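Local coordinates for protein hydroxynitrile lyase (Passiflora edulis, PDB 5Y02) that probably cleaves cyanohydrins as a homodimeric hydroxynitrile lyase of the dimeric alpha/beta-barrel family, binding (R)-mandelonitrile between its sheet and helices, at residues P4-K16 / F61-F75. Residues are numbered along the deposited sequence; the frame is centred on the assembly and turned at random.
Sequences PEIVRHIVFNRYK and FTHAYESTFHSVADF. With MXN ((2R)-hydroxy(phenyl)ethanenitrile), chain M.
Strands 7-15 and 63-69 run antiparallel, with axes 4.7 Å apart and hydrogen-bonded pairs from Val7 with Phe69 to Asn13 with His63, where the register slips: Asn13 O takes both Thr62 N and His63 N, from opposite faces of its carbonyl plane, a classic beta bulge. Side chains alternate between two faces. On the one carrying His9, Val11 and Tyr65, CG of His9 anti to the backbone N (chi1 173°) carries the imidazole toward the ligand, and NE2 is hydrogen-bonded to mandelonitrile O10 (2.6 Å), as Tyr31 OH is to the ligand. Phe75 CE1 lies over one face of this ring, 3.5 Å from His9 ND1, while Phe69 turns an edge toward the imidazole in an offset edge-to-face pair; ND1 is hydrogen-bonded to Asn102. Further along, Tyr15 OH donates to Tyr65 OH (2.7 Å), which in turn donates to Asn13 OD1 (2.8 Å) from above the amide carbonyl plane. This chain of hydrogen bonds links three side chains, and the edge of Tyr15 stands on the face of His63, planes at 87°. The other face carries Arg8, whose chain bends at chi2 and chi3 to bring two nitrogens to neighbours in its guanidinium plane: NH1 donates to Thr68 OG1 at 2.8 Å, and NH2 to Glu66 OE1 at 3.0 Å, a salt bridge that reaches the carboxylate from above its plane. Arg8 NE pairs with Glu66 of the second subunit, and Phe12 stacks on its counterpart there; Glu66 OE2 also bonds Tyr103 of that subunit. In this stress-responsive A/B barrel domain the His9 face walls the pocket between sheet and helices, and the Arg8 face meets the second subunit, consistent with a dimeric alpha/beta-barrel.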
loop_
_atom_site.group_PDB
_atom_site.type_symbol
_atom_site.label_atom_id
_atom_site.label_comp_id
_atom_site.label_asym_id
_atom_site.label_seq_id
_atom_site.Cartn_x
_atom_site.Cartn_y
_atom_site.Cartn_z
ATOM N N PRO A 4 -19.758 -4.098 7.526
ATOM C CA PRO A 4 -19.862 -3.775 6.089
ATOM C C PRO A 4 -18.684 -2.960 5.503
ATOM O O PRO A 4 -18.182 -3.308 4.427
ATOM C CB PRO A 4 -21.190 -2.990 5.989
ATOM C CG PRO A 4 -21.596 -2.668 7.395
ATOM C CD PRO A 4 -20.965 -3.708 8.275
ATOM N N GLU A 5 -18.263 -1.893 6.190
ATOM C CA GLU A 5 -17.151 -1.045 5.716
ATOM C C GLU A 5 -15.798 -1.643 6.156
ATOM O O GLU A 5 -15.231 -1.267 7.186
ATOM C CB GLU A 5 -17.301 0.413 6.195
ATOM C CG GLU A 5 -18.663 1.065 5.951
ATOM C CD GLU A 5 -19.078 1.149 4.494
ATOM O OE1 GLU A 5 -20.293 1.300 4.240
ATOM O OE2 GLU A 5 -18.213 1.076 3.598
ATOM N N ILE A 6 -15.318 -2.589 5.351
ATOM C CA ILE A 6 -13.999 -3.229 5.514
ATOM C C ILE A 6 -12.839 -2.245 5.233
ATOM O O ILE A 6 -12.862 -1.517 4.239
ATOM C CB ILE A 6 -13.910 -4.463 4.594
ATOM C CG1 ILE A 6 -14.820 -5.569 5.148
ATOM C CG2 ILE A 6 -12.486 -4.972 4.460
ATOM C CD1 ILE A 6 -15.255 -6.587 4.114
ATOM N N VAL A 7 -11.828 -2.281 6.097
ATOM C CA VAL A 7 -10.733 -1.302 6.116
ATOM C C VAL A 7 -9.423 -1.970 5.734
ATOM O O VAL A 7 -9.050 -2.975 6.350
ATOM C CB VAL A 7 -10.526 -0.731 7.541
ATOM C CG1 VAL A 7 -9.290 0.162 7.603
ATOM C CG2 VAL A 7 -11.754 0.030 8.024
ATOM N N ARG A 8 -8.719 -1.395 4.755
ATOM C CA ARG A 8 -7.379 -1.818 4.395
ATOM C C ARG A 8 -6.373 -0.961 5.146
ATOM O O ARG A 8 -6.516 0.255 5.228
ATOM C CB ARG A 8 -7.136 -1.684 2.895
ATOM C CG ARG A 8 -8.033 -2.536 2.013
ATOM C CD ARG A 8 -7.602 -4.002 2.028
ATOM N NE ARG A 8 -6.388 -4.247 1.247
ATOM C CZ ARG A 8 -5.525 -5.243 1.461
ATOM N NH1 ARG A 8 -5.679 -6.111 2.469
ATOM N NH2 ARG A 8 -4.467 -5.376 0.661
ATOM N N HIS A 9 -5.342 -1.611 5.654
ATOM C CA HIS A 9 -4.299 -0.971 6.436
ATOM C C HIS A 9 -2.992 -1.310 5.723
ATOM O O HIS A 9 -2.551 -2.468 5.727
ATOM C CB HIS A 9 -4.344 -1.527 7.863
ATOM C CG HIS A 9 -3.228 -1.078 8.756
ATOM N ND1 HIS A 9 -3.151 0.200 9.267
ATOM C CD2 HIS A 9 -2.207 -1.771 9.321
ATOM C CE1 HIS A 9 -2.099 0.290 10.065
ATOM N NE2 HIS A 9 -1.509 -0.889 10.118
ATOM N N ILE A 10 -2.397 -0.298 5.098
ATOM C CA ILE A 10 -1.195 -0.481 4.303
ATOM C C ILE A 10 -0.077 0.376 4.853
ATOM O O ILE A 10 -0.234 1.568 4.978
ATOM C CB ILE A 10 -1.358 -0.111 2.811
ATOM C CG1 ILE A 10 -2.634 -0.706 2.216
ATOM C CG2 ILE A 10 -0.129 -0.567 2.037
ATOM C CD1 ILE A 10 -2.714 -2.200 2.178
ATOM N N VAL A 11 1.056 -0.269 5.094
ATOM C CA VAL A 11 2.244 0.316 5.691
ATOM C C VAL A 11 3.379 0.162 4.691
ATOM O O VAL A 11 3.622 -0.934 4.169
ATOM C CB VAL A 11 2.615 -0.414 6.990
ATOM C CG1 VAL A 11 3.897 0.157 7.605
ATOM C CG2 VAL A 11 1.449 -0.347 7.966
ATOM N N PHE A 12 4.069 1.262 4.410
ATOM C CA PHE A 12 5.372 1.207 3.724
ATOM C C PHE A 12 6.425 1.684 4.737
ATOM O O PHE A 12 6.203 2.678 5.411
ATOM C CB PHE A 12 5.473 2.175 2.539
ATOM C CG PHE A 12 4.548 1.915 1.383
ATOM C CD1 PHE A 12 3.906 0.701 1.183
ATOM C CD2 PHE A 12 4.385 2.909 0.437
ATOM C CE1 PHE A 12 3.101 0.504 0.080
ATOM C CE2 PHE A 12 3.584 2.708 -0.679
ATOM C CZ PHE A 12 2.941 1.506 -0.850
ATOM N N ASN A 13 7.563 1.006 4.832
ATOM C CA ASN A 13 8.658 1.493 5.662
ATOM C C ASN A 13 10.031 1.257 5.053
ATOM O O ASN A 13 10.186 0.618 4.006
ATOM C CB ASN A 13 8.567 0.949 7.113
ATOM C CG ASN A 13 9.263 -0.380 7.303
ATOM O OD1 ASN A 13 9.203 -1.246 6.448
ATOM N ND2 ASN A 13 9.935 -0.552 8.458
ATOM N N ARG A 14 11.009 1.831 5.740
ATOM C CA ARG A 14 12.406 1.639 5.515
ATOM C C ARG A 14 12.993 1.498 6.912
ATOM O O ARG A 14 12.641 2.278 7.801
ATOM C CB ARG A 14 13.007 2.872 4.827
ATOM C CG ARG A 14 14.461 2.700 4.410
ATOM C CD ARG A 14 15.091 4.054 4.077
ATOM N NE ARG A 14 16.497 3.846 3.756
ATOM C CZ ARG A 14 16.963 3.420 2.580
ATOM N NH1 ARG A 14 16.147 3.173 1.547
ATOM N NH2 ARG A 14 18.279 3.230 2.430
ATOM N N TYR A 15 13.840 0.494 7.095
ATOM C CA TYR A 15 14.454 0.207 8.388
ATOM C C TYR A 15 15.702 1.035 8.627
ATOM O O TYR A 15 16.417 1.394 7.690
ATOM C CB TYR A 15 14.787 -1.275 8.524
ATOM C CG TYR A 15 13.544 -2.097 8.741
ATOM C CD1 TYR A 15 12.972 -2.187 10.012
ATOM C CD2 TYR A 15 12.907 -2.744 7.679
ATOM C CE1 TYR A 15 11.816 -2.916 10.231
ATOM C CE2 TYR A 15 11.755 -3.494 7.889
ATOM C CZ TYR A 15 11.212 -3.570 9.160
ATOM O OH TYR A 15 10.054 -4.270 9.387
ATOM N N LYS A 16 15.967 1.293 9.905
ATOM C CA LYS A 16 17.198 1.974 10.294
ATOM C C LYS A 16 18.397 1.132 9.875
ATOM O O LYS A 16 18.376 -0.089 9.999
ATOM C CB LYS A 16 17.210 2.176 11.791
ATOM C CG LYS A 16 16.064 3.042 12.283
ATOM C CD LYS A 16 16.510 4.374 12.785
ATOM C CE LYS A 16 15.314 5.181 13.220
ATOM N NZ LYS A 16 15.706 6.242 14.168
ATOM N N PHE A 61 11.476 3.684 0.220
ATOM C CA PHE A 61 10.764 2.652 0.978
ATOM C C PHE A 61 11.128 1.272 0.440
ATOM O O PHE A 61 11.209 1.059 -0.772
ATOM C CB PHE A 61 9.254 2.893 0.947
ATOM C CG PHE A 61 8.837 4.138 1.669
ATOM C CD1 PHE A 61 8.688 4.124 3.067
ATOM C CD2 PHE A 61 8.623 5.327 0.984
ATOM C CE1 PHE A 61 8.319 5.264 3.748
ATOM C CE2 PHE A 61 8.252 6.483 1.664
ATOM C CZ PHE A 61 8.106 6.453 3.047
ATOM N N THR A 62 11.371 0.339 1.347
ATOM C CA THR A 62 11.849 -0.987 0.977
ATOM C C THR A 62 10.856 -2.113 1.210
ATOM O O THR A 62 10.977 -3.142 0.563
ATOM C CB THR A 62 13.135 -1.337 1.721
ATOM O OG1 THR A 62 12.894 -1.291 3.127
ATOM C CG2 THR A 62 14.238 -0.297 1.365
ATOM N N HIS A 63 9.935 -1.924 2.145
ATOM C CA HIS A 63 8.996 -2.954 2.574
ATOM C C HIS A 63 7.566 -2.423 2.570
ATOM O O HIS A 63 7.310 -1.237 2.889
ATOM C CB HIS A 63 9.290 -3.358 3.992
ATOM C CG HIS A 63 10.528 -4.166 4.167
ATOM N ND1 HIS A 63 11.794 -3.639 4.021
ATOM C CD2 HIS A 63 10.691 -5.455 4.555
ATOM C CE1 HIS A 63 12.682 -4.579 4.294
ATOM N NE2 HIS A 63 12.041 -5.688 4.621
ATOM N N ALA A 64 6.636 -3.309 2.205
ATOM C CA ALA A 64 5.212 -3.045 2.307
ATOM C C ALA A 64 4.557 -4.146 3.132
ATOM O O ALA A 64 4.975 -5.315 3.072
ATOM C CB ALA A 64 4.565 -2.988 0.931
ATOM N N TYR A 65 3.534 -3.751 3.870
ATOM C CA TYR A 65 2.742 -4.675 4.697
ATOM C C TYR A 65 1.273 -4.307 4.512
ATOM O O TYR A 65 0.899 -3.130 4.629
ATOM C CB TYR A 65 3.123 -4.568 6.174
ATOM C CG TYR A 65 4.595 -4.428 6.426
ATOM C CD1 TYR A 65 5.212 -3.181 6.295
ATOM C CD2 TYR A 65 5.385 -5.512 6.789
ATOM C CE1 TYR A 65 6.557 -3.015 6.521
ATOM C CE2 TYR A 65 6.751 -5.351 7.021
ATOM C CZ TYR A 65 7.329 -4.091 6.888
ATOM O OH TYR A 65 8.668 -3.873 7.098
ATOM N N GLU A 66 0.436 -5.312 4.276
ATOM C CA GLU A 66 -0.978 -5.088 4.068
ATOM C C GLU A 66 -1.769 -5.970 5.023
ATOM O O GLU A 66 -1.379 -7.121 5.292
ATOM C CB GLU A 66 -1.366 -5.397 2.609
ATOM C CG GLU A 66 -0.805 -6.704 2.064
ATOM C CD GLU A 66 -1.296 -7.024 0.666
ATOM O OE1 GLU A 66 -2.395 -7.602 0.554
ATOM O OE2 GLU A 66 -0.607 -6.654 -0.319
ATOM N N SER A 67 -2.871 -5.433 5.512
ATOM C CA SER A 67 -3.816 -6.222 6.324
ATOM C C SER A 67 -5.213 -5.635 6.222
ATOM O O SER A 67 -5.426 -4.524 5.694
ATOM C CB SER A 67 -3.346 -6.330 7.762
ATOM O OG SER A 67 -3.077 -5.075 8.340
ATOM N N THR A 68 -6.181 -6.410 6.687
ATOM C CA THR A 68 -7.569 -6.057 6.529
ATOM C C THR A 68 -8.241 -6.149 7.892
ATOM O O THR A 68 -7.981 -7.084 8.628
ATOM C CB THR A 68 -8.263 -7.007 5.534
ATOM O OG1 THR A 68 -7.662 -6.898 4.247
ATOM C CG2 THR A 68 -9.744 -6.673 5.411
ATOM N N PHE A 69 -9.092 -5.170 8.202
ATOM C CA PHE A 69 -9.906 -5.150 9.403
ATOM C C PHE A 69 -11.382 -5.070 9.037
ATOM O O PHE A 69 -11.750 -4.426 8.062
ATOM C CB PHE A 69 -9.503 -3.978 10.287
ATOM C CG PHE A 69 -8.109 -4.087 10.772
ATOM C CD1 PHE A 69 -7.041 -3.683 9.961
ATOM C CD2 PHE A 69 -7.834 -4.639 12.026
ATOM C CE1 PHE A 69 -5.728 -3.826 10.402
ATOM C CE2 PHE A 69 -6.530 -4.777 12.458
ATOM C CZ PHE A 69 -5.474 -4.359 11.652
ATOM N N HIS A 70 -12.219 -5.723 9.846
ATOM C CA HIS A 70 -13.679 -5.772 9.618
ATOM C C HIS A 70 -14.331 -4.375 9.689
ATOM O O HIS A 70 -15.298 -4.091 8.982
ATOM C CB HIS A 70 -14.310 -6.747 10.642
ATOM C CG HIS A 70 -15.807 -6.812 10.600
ATOM N ND1 HIS A 70 -16.501 -7.328 9.523
ATOM C CD2 HIS A 70 -16.743 -6.458 11.516
ATOM C CE1 HIS A 70 -17.800 -7.267 9.767
ATOM N NE2 HIS A 70 -17.974 -6.743 10.968
ATOM N N SER A 71 -13.776 -3.499 10.517
ATOM C CA SER A 71 -14.308 -2.160 10.706
ATOM C C SER A 71 -13.248 -1.274 11.330
ATOM O O SER A 71 -12.242 -1.779 11.851
ATOM C CB SER A 71 -15.513 -2.218 11.642
ATOM O OG SER A 71 -15.100 -2.682 12.904
ATOM N N VAL A 72 -13.480 0.035 11.298
ATOM C CA VAL A 72 -12.643 0.977 12.043
ATOM C C VAL A 72 -12.634 0.689 13.547
ATOM O O VAL A 72 -11.580 0.768 14.171
ATOM C CB VAL A 72 -13.038 2.454 11.777
ATOM C CG1 VAL A 72 -12.472 3.406 12.835
ATOM C CG2 VAL A 72 -12.543 2.869 10.417
ATOM N N ALA A 73 -13.791 0.355 14.122
ATOM C CA ALA A 73 -13.876 -0.046 15.540
ATOM C C ALA A 73 -12.902 -1.169 15.870
ATOM O O ALA A 73 -12.177 -1.108 16.866
ATOM C CB ALA A 73 -15.297 -0.478 15.896
ATOM N N ASP A 74 -12.889 -2.189 15.023
ATOM C CA ASP A 74 -12.008 -3.332 15.218
ATOM C C ASP A 74 -10.539 -2.934 15.062
ATOM O O ASP A 74 -9.711 -3.362 15.855
ATOM C CB ASP A 74 -12.352 -4.469 14.259
ATOM C CG ASP A 74 -13.669 -5.152 14.611
ATOM O OD1 ASP A 74 -13.844 -5.524 15.779
ATOM O OD2 ASP A 74 -14.528 -5.307 13.716
ATOM N N PHE A 75 -10.235 -2.081 14.083
ATOM C CA PHE A 75 -8.870 -1.572 13.943
ATOM C C PHE A 75 -8.380 -0.863 15.206
ATOM O O PHE A 75 -7.276 -1.123 15.693
ATOM C CB PHE A 75 -8.720 -0.630 12.733
ATOM C CG PHE A 75 -7.346 -0.039 12.640
ATOM C CD1 PHE A 75 -6.279 -0.830 12.264
ATOM C CD2 PHE A 75 -7.106 1.259 13.032
ATOM C CE1 PHE A 75 -4.987 -0.315 12.197
ATOM C CE2 PHE A 75 -5.819 1.786 12.987
ATOM C CZ PHE A 75 -4.761 0.991 12.580
HETATM C C1 MXN M . 1.382 -1.549 13.412
HETATM C C2 MXN M . 2.272 -0.853 14.225
HETATM C C3 MXN M . 2.242 -1.011 15.612
HETATM C C4 MXN M . 1.322 -1.884 16.180
HETATM C C5 MXN M . 0.421 -2.572 15.379
HETATM C C6 MXN M . 0.446 -2.414 13.998
HETATM C C7 MXN M . 1.433 -1.308 11.947
HETATM C C8 MXN M . 1.126 0.130 11.767
HETATM N N9 MXN M . 0.880 1.264 11.638
HETATM O O10 MXN M . 0.451 -2.107 11.260
HETATM O O HOH W 1 -15.623 0.729 9.596
HETATM O O HOH W 2 -4.041 -8.709 2.216
HETATM O O HOH W 3 -0.442 -4.075 7.564
HETATM O O HOH W 4 14.979 -0.819 4.803
#